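Local coordinates for superoxide dismutase (Clostridium difficile, PDB 3TJT), which probably protects the cell by converting superoxide to hydrogen peroxide and oxygen at a bound iron(III) ion, at residues N3-K7 with L52-L57; A37-L42 with N77-A82; E101-A106 with N200-L204. All coordinates share one frame; numbering follows the deposited sequence.

Interaction 1 (N3-K7 with L52-L57); sequences NNKFK and LYNYSL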
loop_
_atom_site.group_PDB
_atom_site.type_symbol
_atom_site.label_atom_id
_atom_site.label_comp_id
_atom_site.label_asym_id
_atom_site.label_seq_id
_atom_site.Cartn_x
_atom_site.Cartn_y
_atom_site.Cartn_z
ATOM N N ASN A 3 -13.988 -11.502 29.352
ATOM C CA ASN A 3 -13.298 -10.743 28.314
ATOM C C ASN A 3 -13.926 -10.952 26.933
ATOM O O ASN A 3 -13.723 -11.988 26.292
ATOM C CB ASN A 3 -11.809 -11.105 28.289
ATOM C CG ASN A 3 -11.018 -10.271 27.293
ATOM O OD1 ASN A 3 -10.166 -9.467 27.675
ATOM N ND2 ASN A 3 -11.293 -10.464 26.012
ATOM N N ASN A 4 -14.689 -9.960 26.483
ATOM C CA ASN A 4 -15.337 -10.021 25.179
ATOM C C ASN A 4 -14.598 -9.204 24.123
ATOM O O ASN A 4 -15.202 -8.749 23.152
ATOM C CB ASN A 4 -16.791 -9.550 25.274
ATOM C CG ASN A 4 -16.914 -8.159 25.871
ATOM O OD1 ASN A 4 -15.935 -7.595 26.370
ATOM N ND2 ASN A 4 -18.123 -7.598 25.831
ATOM N N LYS A 5 -13.296 -9.012 24.313
ATOM C CA LYS A 5 -12.497 -8.312 23.311
ATOM C C LYS A 5 -12.326 -9.168 22.062
ATOM O O LYS A 5 -12.465 -10.395 22.110
ATOM C CB LYS A 5 -11.144 -7.908 23.888
ATOM C CG LYS A 5 -11.268 -6.856 24.981
ATOM C CD LYS A 5 -9.927 -6.243 25.334
ATOM C CE LYS A 5 -10.105 -5.115 26.343
ATOM N NZ LYS A 5 -8.805 -4.467 26.665
ATOM N N PHE A 6 -12.039 -8.523 20.935
ATOM C CA PHE A 6 -11.789 -9.253 19.702
ATOM C C PHE A 6 -10.492 -10.035 19.810
ATOM O O PHE A 6 -9.560 -9.607 20.483
ATOM C CB PHE A 6 -11.800 -8.299 18.501
ATOM C CG PHE A 6 -13.155 -7.713 18.237
ATOM C CD1 PHE A 6 -14.094 -8.423 17.502
ATOM C CD2 PHE A 6 -13.511 -6.480 18.770
ATOM C CE1 PHE A 6 -15.366 -7.906 17.274
ATOM C CE2 PHE A 6 -14.779 -5.951 18.550
ATOM C CZ PHE A 6 -15.710 -6.667 17.797
ATOM N N LYS A 7 -10.443 -11.198 19.172
ATOM C CA LYS A 7 -9.258 -12.037 19.274
ATOM C C LYS A 7 -8.718 -12.465 17.920
ATOM O O LYS A 7 -9.448 -12.545 16.939
ATOM C CB LYS A 7 -9.542 -13.251 20.165
ATOM C CG LYS A 7 -10.054 -12.842 21.543
ATOM C CD LYS A 7 -9.855 -13.915 22.595
ATOM C CE LYS A 7 -10.016 -13.326 23.993
ATOM N NZ LYS A 7 -11.278 -12.539 24.121
ATOM N N LEU A 52 -19.420 -1.788 22.139
ATOM C CA LEU A 52 -19.106 -2.189 20.768
ATOM C C LEU A 52 -18.364 -3.525 20.695
ATOM O O LEU A 52 -18.283 -4.139 19.627
ATOM C CB LEU A 52 -18.325 -1.086 20.042
ATOM C CG LEU A 52 -19.118 0.205 19.805
ATOM C CD1 LEU A 52 -18.218 1.248 19.147
ATOM C CD2 LEU A 52 -20.367 -0.059 18.934
ATOM N N TYR A 53 -17.832 -3.986 21.822
ATOM C CA TYR A 53 -17.210 -5.310 21.852
ATOM C C TYR A 53 -18.264 -6.384 21.614
ATOM O O TYR A 53 -17.937 -7.518 21.278
ATOM C CB TYR A 53 -16.499 -5.587 23.180
ATOM C CG TYR A 53 -15.235 -4.787 23.422
ATOM C CD1 TYR A 53 -14.150 -4.862 22.549
ATOM C CD2 TYR A 53 -15.119 -3.970 24.543
ATOM C CE1 TYR A 53 -12.997 -4.132 22.787
ATOM C CE2 TYR A 53 -13.974 -3.242 24.788
ATOM C CZ TYR A 53 -12.915 -3.320 23.910
ATOM O OH TYR A 53 -11.774 -2.584 24.170
ATOM N N ASN A 54 -19.534 -6.025 21.789
ATOM C CA ASN A 54 -20.617 -6.970 21.543
ATOM C C ASN A 54 -21.131 -6.968 20.104
ATOM O O ASN A 54 -21.966 -7.794 19.738
ATOM C CB ASN A 54 -21.757 -6.760 22.541
ATOM C CG ASN A 54 -21.350 -7.112 23.962
ATOM O OD1 ASN A 54 -20.567 -8.036 24.185
ATOM N ND2 ASN A 54 -21.879 -6.376 24.931
ATOM N N TYR A 55 -20.631 -6.048 19.280
ATOM C CA TYR A 55 -20.881 -6.118 17.847
ATOM C C TYR A 55 -19.963 -7.193 17.267
ATOM O O TYR A 55 -18.865 -7.419 17.774
ATOM C CB TYR A 55 -20.531 -4.798 17.156
ATOM C CG TYR A 55 -21.504 -3.638 17.297
ATOM C CD1 TYR A 55 -22.253 -3.442 18.455
ATOM C CD2 TYR A 55 -21.635 -2.712 16.270
ATOM C CE1 TYR A 55 -23.121 -2.347 18.568
ATOM C CE2 TYR A 55 -22.487 -1.626 16.377
ATOM C CZ TYR A 55 -23.228 -1.450 17.520
ATOM O OH TYR A 55 -24.072 -0.357 17.594
ATOM N N SER A 56 -20.402 -7.839 16.195
ATOM C CA SER A 56 -19.506 -8.691 15.421
ATOM C C SER A 56 -18.648 -7.793 14.523
ATOM O O SER A 56 -18.981 -6.624 14.321
ATOM C CB SER A 56 -20.308 -9.649 14.556
ATOM O OG SER A 56 -21.030 -8.939 13.565
ATOM N N LEU A 57 -17.556 -8.328 13.983
ATOM C CA LEU A 57 -16.748 -7.555 13.042
ATOM C C LEU A 57 -17.604 -7.135 11.848
ATOM O O LEU A 57 -17.487 -6.010 11.350
ATOM C CB LEU A 57 -15.519 -8.353 12.565
ATOM C CG LEU A 57 -14.396 -8.624 13.571
ATOM C CD1 LEU A 57 -13.330 -9.556 12.968
ATOM C CD2 LEU A 57 -13.750 -7.326 14.037
HETATM O O HOH W 1 -15.516 -9.063 20.602
#
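Phe6 and Tyr53 carry this contact, and the Tyr53 side chain can be followed from root to tip along residues 4 to 6. With CG opposite its own carbonyl carbon (chi1 -70°), the ring is directed along that segment. Its CB lies 3.4 Å from the backbone O of Asn4 and also meets the Asn4 amide, which crosses the tyrosine at about a right angle. CG stays near the same carbonyl oxygen. CD1 touches Lys5 CA and, at the ring edge, Phe6 CD2. Farther out, CE1 and CZ lie beneath the lysine chain. Lys5 CG sits over one face, 4.2 Å from the Tyr53 ring centroid, in a CH-pi contact. The extended lysine runs alongside the tyrosine in the same direction, which brings Lys5 CE to 3.7 Å from Tyr53 OH. That hydroxyl is hydrogen-bonded to the backbone O of Asn43 on helix 24-46.

Both segments belong to the alpha-hairpin domain of the iron/manganese superoxide dismutases. Residues 3-7 form part of the irregular N-terminal segment that precedes helix 24-46. Residues 52-57 lead from a 3-10 turn into helix 57-62, with Ser56 as its N-cap.

Phe6 reaches into this bend with its ring edge: CZ comes to 3.2 Å from the backbone O of Tyr55. Phe6 CD1 packs 3.7 Å from Leu57 CD2, the two side chains sliding past each other in opposite directions. A water lies over the centre of one Phe6 face, within hydrogen-bonding distance of Asn4 O and Tyr53 O.

On the exposed side, Asn4 ND2 gives a hydrogen bond of 3.0 Å to Asn54 OD1, with an N-H...O angle of 148°. The acceptor lies in the amide plane of Asn4. The donor, however, stands 44° out of the carbonyl plane of Asn54.

Interaction 2 (A37-L42 with N77-A82); sequences AYVDKL and NNAGGA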
loop_
_atom_site.group_PDB
_atom_site.type_symbol
_atom_site.label_atom_id
_atom_site.label_comp_id
_atom_site.label_asym_id
_atom_site.label_seq_id
_atom_site.Cartn_x
_atom_site.Cartn_y
_atom_site.Cartn_z
ATOM N N ALA A 37 -1.768 -6.856 15.013
ATOM C CA ALA A 37 -1.810 -5.404 15.195
ATOM C C ALA A 37 -3.197 -4.825 14.914
ATOM O O ALA A 37 -3.652 -3.937 15.633
ATOM C CB ALA A 37 -0.762 -4.712 14.311
ATOM N N TYR A 38 -3.861 -5.301 13.863
ATOM C CA TYR A 38 -5.224 -4.826 13.589
ATOM C C TYR A 38 -6.151 -5.116 14.762
ATOM O O TYR A 38 -6.939 -4.266 15.172
ATOM C CB TYR A 38 -5.791 -5.434 12.307
ATOM C CG TYR A 38 -5.069 -4.969 11.067
ATOM C CD1 TYR A 38 -4.975 -3.610 10.758
ATOM C CD2 TYR A 38 -4.461 -5.882 10.218
ATOM C CE1 TYR A 38 -4.299 -3.186 9.620
ATOM C CE2 TYR A 38 -3.781 -5.468 9.092
ATOM C CZ TYR A 38 -3.709 -4.117 8.796
ATOM O OH TYR A 38 -3.026 -3.716 7.667
ATOM N N VAL A 39 -6.055 -6.322 15.307
ATOM C CA VAL A 39 -6.905 -6.699 16.430
ATOM C C VAL A 39 -6.577 -5.865 17.671
ATOM O O VAL A 39 -7.475 -5.390 18.370
ATOM C CB VAL A 39 -6.796 -8.204 16.732
ATOM C CG1 VAL A 39 -7.510 -8.552 18.040
ATOM C CG2 VAL A 39 -7.350 -9.017 15.565
ATOM N N ASP A 40 -5.293 -5.673 17.951
ATOM C CA ASP A 40 -4.901 -4.891 19.124
ATOM C C ASP A 40 -5.379 -3.440 19.013
ATOM O O ASP A 40 -5.869 -2.859 19.987
ATOM C CB ASP A 40 -3.378 -4.905 19.320
ATOM C CG ASP A 40 -2.837 -6.275 19.734
ATOM O OD1 ASP A 40 -3.632 -7.160 20.103
ATOM O OD2 ASP A 40 -1.597 -6.457 19.687
ATOM N N LYS A 41 -5.234 -2.849 17.829
ATOM C CA LYS A 41 -5.609 -1.447 17.647
ATOM C C LYS A 41 -7.126 -1.276 17.711
ATOM O O LYS A 41 -7.635 -0.291 18.267
ATOM C CB LYS A 41 -5.048 -0.894 16.334
ATOM C CG LYS A 41 -3.531 -0.724 16.346
ATOM C CD LYS A 41 -3.009 -0.382 14.954
ATOM C CE LYS A 41 -1.503 -0.203 14.955
ATOM N NZ LYS A 41 -1.121 0.947 15.819
ATOM N N LEU A 42 -7.848 -2.233 17.140
ATOM C CA LEU A 42 -9.311 -2.234 17.240
ATOM C C LEU A 42 -9.751 -2.279 18.702
ATOM O O LEU A 42 -10.561 -1.458 19.147
ATOM C CB LEU A 42 -9.915 -3.417 16.471
ATOM C CG LEU A 42 -11.442 -3.530 16.561
ATOM C CD1 LEU A 42 -12.118 -2.282 15.997
ATOM C CD2 LEU A 42 -11.932 -4.778 15.846
ATOM N N ASN A 77 -10.418 0.922 9.447
ATOM C CA ASN A 77 -9.111 0.353 9.124
ATOM C C ASN A 77 -8.792 -0.927 9.890
ATOM O O ASN A 77 -8.274 -1.883 9.312
ATOM C CB ASN A 77 -8.010 1.386 9.362
ATOM C CG ASN A 77 -8.085 2.543 8.388
ATOM O OD1 ASN A 77 -8.648 2.416 7.298
ATOM N ND2 ASN A 77 -7.500 3.684 8.774
ATOM N N ASN A 78 -9.105 -0.951 11.180
ATOM C CA ASN A 78 -8.648 -2.048 12.027
ATOM C C ASN A 78 -9.639 -3.207 12.119
ATOM O O ASN A 78 -9.233 -4.364 12.118
ATOM C CB ASN A 78 -8.220 -1.518 13.393
ATOM C CG ASN A 78 -7.004 -0.608 13.290
ATOM O OD1 ASN A 78 -7.091 0.617 13.462
ATOM N ND2 ASN A 78 -5.875 -1.199 12.959
ATOM N N ALA A 79 -10.937 -2.910 12.179
ATOM C CA ALA A 79 -11.927 -3.979 12.014
ATOM C C ALA A 79 -11.799 -4.540 10.606
ATOM O O ALA A 79 -11.955 -5.735 10.393
ATOM C CB ALA A 79 -13.359 -3.476 12.269
ATOM N N GLY A 80 -11.515 -3.670 9.641
ATOM C CA GLY A 80 -11.262 -4.125 8.287
ATOM C C GLY A 80 -10.104 -5.111 8.261
ATOM O O GLY A 80 -10.214 -6.210 7.701
ATOM N N GLY A 81 -8.989 -4.713 8.866
ATOM C CA GLY A 81 -7.797 -5.550 8.888
ATOM C C GLY A 81 -8.066 -6.873 9.579
ATOM O O GLY A 81 -7.669 -7.934 9.092
ATOM N N ALA A 82 -8.757 -6.814 10.710
ATOM C CA ALA A 82 -9.056 -8.019 11.480
ATOM C C ALA A 82 -9.967 -8.962 10.705
ATOM O O ALA A 82 -9.711 -10.164 10.628
ATOM C CB ALA A 82 -9.673 -7.655 12.824
#
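Tyr38 lays one face of its ring on Gly81. Gly81 CA is 3.7 Å from the Tyr38 ring centroid, 19° off the ring normal, in a CH-pi contact. With no side chain at Gly81, the ring packs directly on the backbone of helix 72-90. At the root of the tyrosine, Tyr38 CB is 3.6 Å from Ala82 N. The amide of Asn78 lies at the ring edge and also packs against Lys41 CB.

On the flank, Leu42 CD2 meets Ala79 CB at 4.1 Å. Leu42 CG is anti to the backbone N (chi1 178°), and both leucine methyls contact Ala79. Val39 CG2 touches Ala82 CB at 3.8 Å.

These residues pair helices 24-46 and 72-90 of the alpha-hairpin domain. The axes of the two segments approach to 7.8 Å at a crossing angle of -141°. Farther out, the Tyr38 ring meets that of the iron ligand His85, and Phe129 of the second subunit packs on Tyr38.

No hydrogen bond joins the segments, which are held by shape and apolar packing. The polar groups bond elsewhere: Tyr38 OH with Gln152 NE2, and Gly81 O with His85 ND1. The second bond would tend to fix the rotation of the ligand imidazole.

Interaction 3 (E101-A106 with N200-L204); sequences ESLKEA and NYKNL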
loop_
_atom_site.group_PDB
_atom_site.type_symbol
_atom_site.label_atom_id
_atom_site.label_comp_id
_atom_site.label_asym_id
_atom_site.label_seq_id
_atom_site.Cartn_x
_atom_site.Cartn_y
_atom_site.Cartn_z
ATOM N N GLU A 101 -20.488 -28.119 -6.576
ATOM C CA GLU A 101 -21.855 -27.776 -6.200
ATOM C C GLU A 101 -22.276 -26.405 -6.729
ATOM O O GLU A 101 -21.928 -26.042 -7.849
ATOM C CB GLU A 101 -22.053 -27.892 -4.679
ATOM C CG GLU A 101 -21.764 -29.301 -4.140
ATOM C CD GLU A 101 -22.030 -29.451 -2.642
ATOM O OE1 GLU A 101 -22.899 -28.733 -2.103
ATOM O OE2 GLU A 101 -21.373 -30.302 -1.999
ATOM N N SER A 102 -23.042 -25.661 -5.938
ATOM C CA SER A 102 -23.637 -24.426 -6.438
ATOM C C SER A 102 -22.607 -23.352 -6.792
ATOM O O SER A 102 -22.858 -22.525 -7.657
ATOM C CB SER A 102 -24.674 -23.872 -5.455
ATOM O OG SER A 102 -24.091 -23.566 -4.199
ATOM N N LEU A 103 -21.455 -23.359 -6.125
ATOM C CA LEU A 103 -20.432 -22.360 -6.434
ATOM C C LEU A 103 -19.814 -22.643 -7.795
ATOM O O LEU A 103 -19.622 -21.733 -8.601
ATOM C CB LEU A 103 -19.365 -22.299 -5.333
ATOM C CG LEU A 103 -18.218 -21.305 -5.572
ATOM C CD1 LEU A 103 -18.759 -19.898 -5.807
ATOM C CD2 LEU A 103 -17.257 -21.323 -4.394
ATOM N N LYS A 104 -19.514 -23.913 -8.061
ATOM C CA LYS A 104 -19.002 -24.314 -9.363
ATOM C C LYS A 104 -19.963 -23.884 -10.471
ATOM O O LYS A 104 -19.556 -23.338 -11.498
ATOM C CB LYS A 104 -18.800 -25.835 -9.409
ATOM C CG LYS A 104 -18.331 -26.372 -10.759
ATOM C CD LYS A 104 -18.217 -27.900 -10.715
ATOM C CE LYS A 104 -17.859 -28.488 -12.068
ATOM N NZ LYS A 104 -16.456 -28.185 -12.464
ATOM N N GLU A 105 -21.250 -24.134 -10.257
ATOM C CA GLU A 105 -22.249 -23.786 -11.259
ATOM C C GLU A 105 -22.380 -22.277 -11.444
ATOM O O GLU A 105 -22.508 -21.790 -12.572
ATOM C CB GLU A 105 -23.598 -24.400 -10.891
ATOM C CG GLU A 105 -23.567 -25.920 -10.908
ATOM C CD GLU A 105 -24.834 -26.543 -10.351
ATOM O OE1 GLU A 105 -25.868 -25.841 -10.285
ATOM O OE2 GLU A 105 -24.790 -27.738 -9.979
ATOM N N ALA A 106 -22.344 -21.548 -10.335
ATOM C CA ALA A 106 -22.488 -20.098 -10.369
ATOM C C ALA A 106 -21.322 -19.451 -11.107
ATOM O O ALA A 106 -21.499 -18.481 -11.842
ATOM C CB ALA A 106 -22.611 -19.542 -8.959
ATOM N N ASN A 200 -18.839 -20.343 2.183
ATOM C CA ASN A 200 -19.113 -18.915 2.120
ATOM C C ASN A 200 -20.299 -18.599 1.213
ATOM O O ASN A 200 -21.126 -17.740 1.527
ATOM C CB ASN A 200 -17.873 -18.149 1.634
ATOM C CG ASN A 200 -16.749 -18.151 2.656
ATOM O OD1 ASN A 200 -16.965 -18.429 3.833
ATOM N ND2 ASN A 200 -15.537 -17.827 2.207
ATOM N N TYR A 201 -20.376 -19.290 0.084
ATOM C CA TYR A 201 -21.445 -19.055 -0.876
ATOM C C TYR A 201 -22.770 -19.598 -0.349
ATOM O O TYR A 201 -23.817 -18.973 -0.522
ATOM C CB TYR A 201 -21.104 -19.692 -2.223
ATOM C CG TYR A 201 -22.042 -19.317 -3.344
ATOM C CD1 TYR A 201 -22.113 -18.011 -3.805
ATOM C CD2 TYR A 201 -22.860 -20.270 -3.944
ATOM C CE1 TYR A 201 -22.958 -17.660 -4.832
ATOM C CE2 TYR A 201 -23.714 -19.928 -4.977
ATOM C CZ TYR A 201 -23.762 -18.623 -5.412
ATOM O OH TYR A 201 -24.606 -18.270 -6.435
ATOM N N LYS A 202 -22.724 -20.753 0.304
ATOM C CA LYS A 202 -23.940 -21.356 0.848
ATOM C C LYS A 202 -24.533 -20.547 1.991
ATOM O O LYS A 202 -25.732 -20.634 2.254
ATOM C CB LYS A 202 -23.672 -22.778 1.335
ATOM C CG LYS A 202 -23.512 -23.800 0.233
ATOM C CD LYS A 202 -23.299 -25.171 0.851
ATOM C CE LYS A 202 -23.298 -26.263 -0.197
ATOM N NZ LYS A 202 -23.011 -27.593 0.424
ATOM N N ASN A 203 -23.697 -19.769 2.675
ATOM C CA ASN A 203 -24.143 -19.042 3.859
ATOM C C ASN A 203 -24.991 -17.818 3.558
ATOM O O ASN A 203 -25.510 -17.181 4.471
ATOM C CB ASN A 203 -22.967 -18.672 4.760
ATOM C CG ASN A 203 -22.550 -19.818 5.653
ATOM O OD1 ASN A 203 -23.386 -20.608 6.092
ATOM N ND2 ASN A 203 -21.255 -19.921 5.924
ATOM N N LEU A 204 -25.130 -17.496 2.279
ATOM C CA LEU A 204 -26.073 -16.468 1.860
ATOM C C LEU A 204 -27.480 -16.876 2.282
ATOM O O LEU A 204 -27.875 -18.027 2.089
ATOM C CB LEU A 204 -26.031 -16.299 0.344
ATOM C CG LEU A 204 -24.791 -15.617 -0.220
ATOM C CD1 LEU A 204 -24.812 -15.706 -1.732
ATOM C CD2 LEU A 204 -24.748 -14.172 0.246
#
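Lys202 and Glu101 meet in a salt bridge where both side chains are exposed. Lys202 NZ donates to Glu101 OE1 over 2.8 Å, on the syn side of the carboxylate and 26° out of its plane. Both chains are extended beyond CG and cross at about a right angle, with NZ reaching one carboxylate oxygen. Glu199 OE2 gives Lys202 a second, long and weak ion-pair partner.

Tyr201 packs against helix 101-111. Its side chain swings opposite the backbone N (chi1 -171°), which sets the ring beside that helix. Leu103 CD1 stands over one face, offset from the ring centre, 4.1 Å from Tyr201 CG. Ser102 OG lies in the ring plane at the edge, 3.5 Å from Tyr201 CD2. Ala106 CB packs by the phenol end, 3.8 Å from Tyr201 CZ. The Tyr201 hydroxyl is satisfied outside the two segments by a hydrogen bond with the backbone O of Gly142. Asn200 ND2 is likewise hydrogen-bonded to Ile163 O.

The contact joins helix 101-111 to the C-terminal part of helix 194-202. Leu144 of strand 144-150 touches Leu103, Ala106 and Tyr201, and Ile163 of strand 161-167 packs on Leu103 and Tyr201.

How the interactions relate
Interactions 1 and 2 lie within the alpha-hairpin domain and touch each other. Leu42 CD2 packs 3.6 Å from Leu57 CD2 and also meets Phe6, while Val39 lies against the backbone of residues 6 and 7. Interaction 2 is buried and lacks hydrogen bonds between its segments. Interaction 1 is partly buried: apolar packing lies inward, and a hydrogen bond between two asparagine side chains holds the exposed side. Interaction 3 is also partly buried, but its exposed side carries a salt bridge. It joins helices beside the sheet, with its centre about 29 Å from the centre of each of the other two. An aromatic side chain is central to each, but only Tyr38 adjoins the iron site.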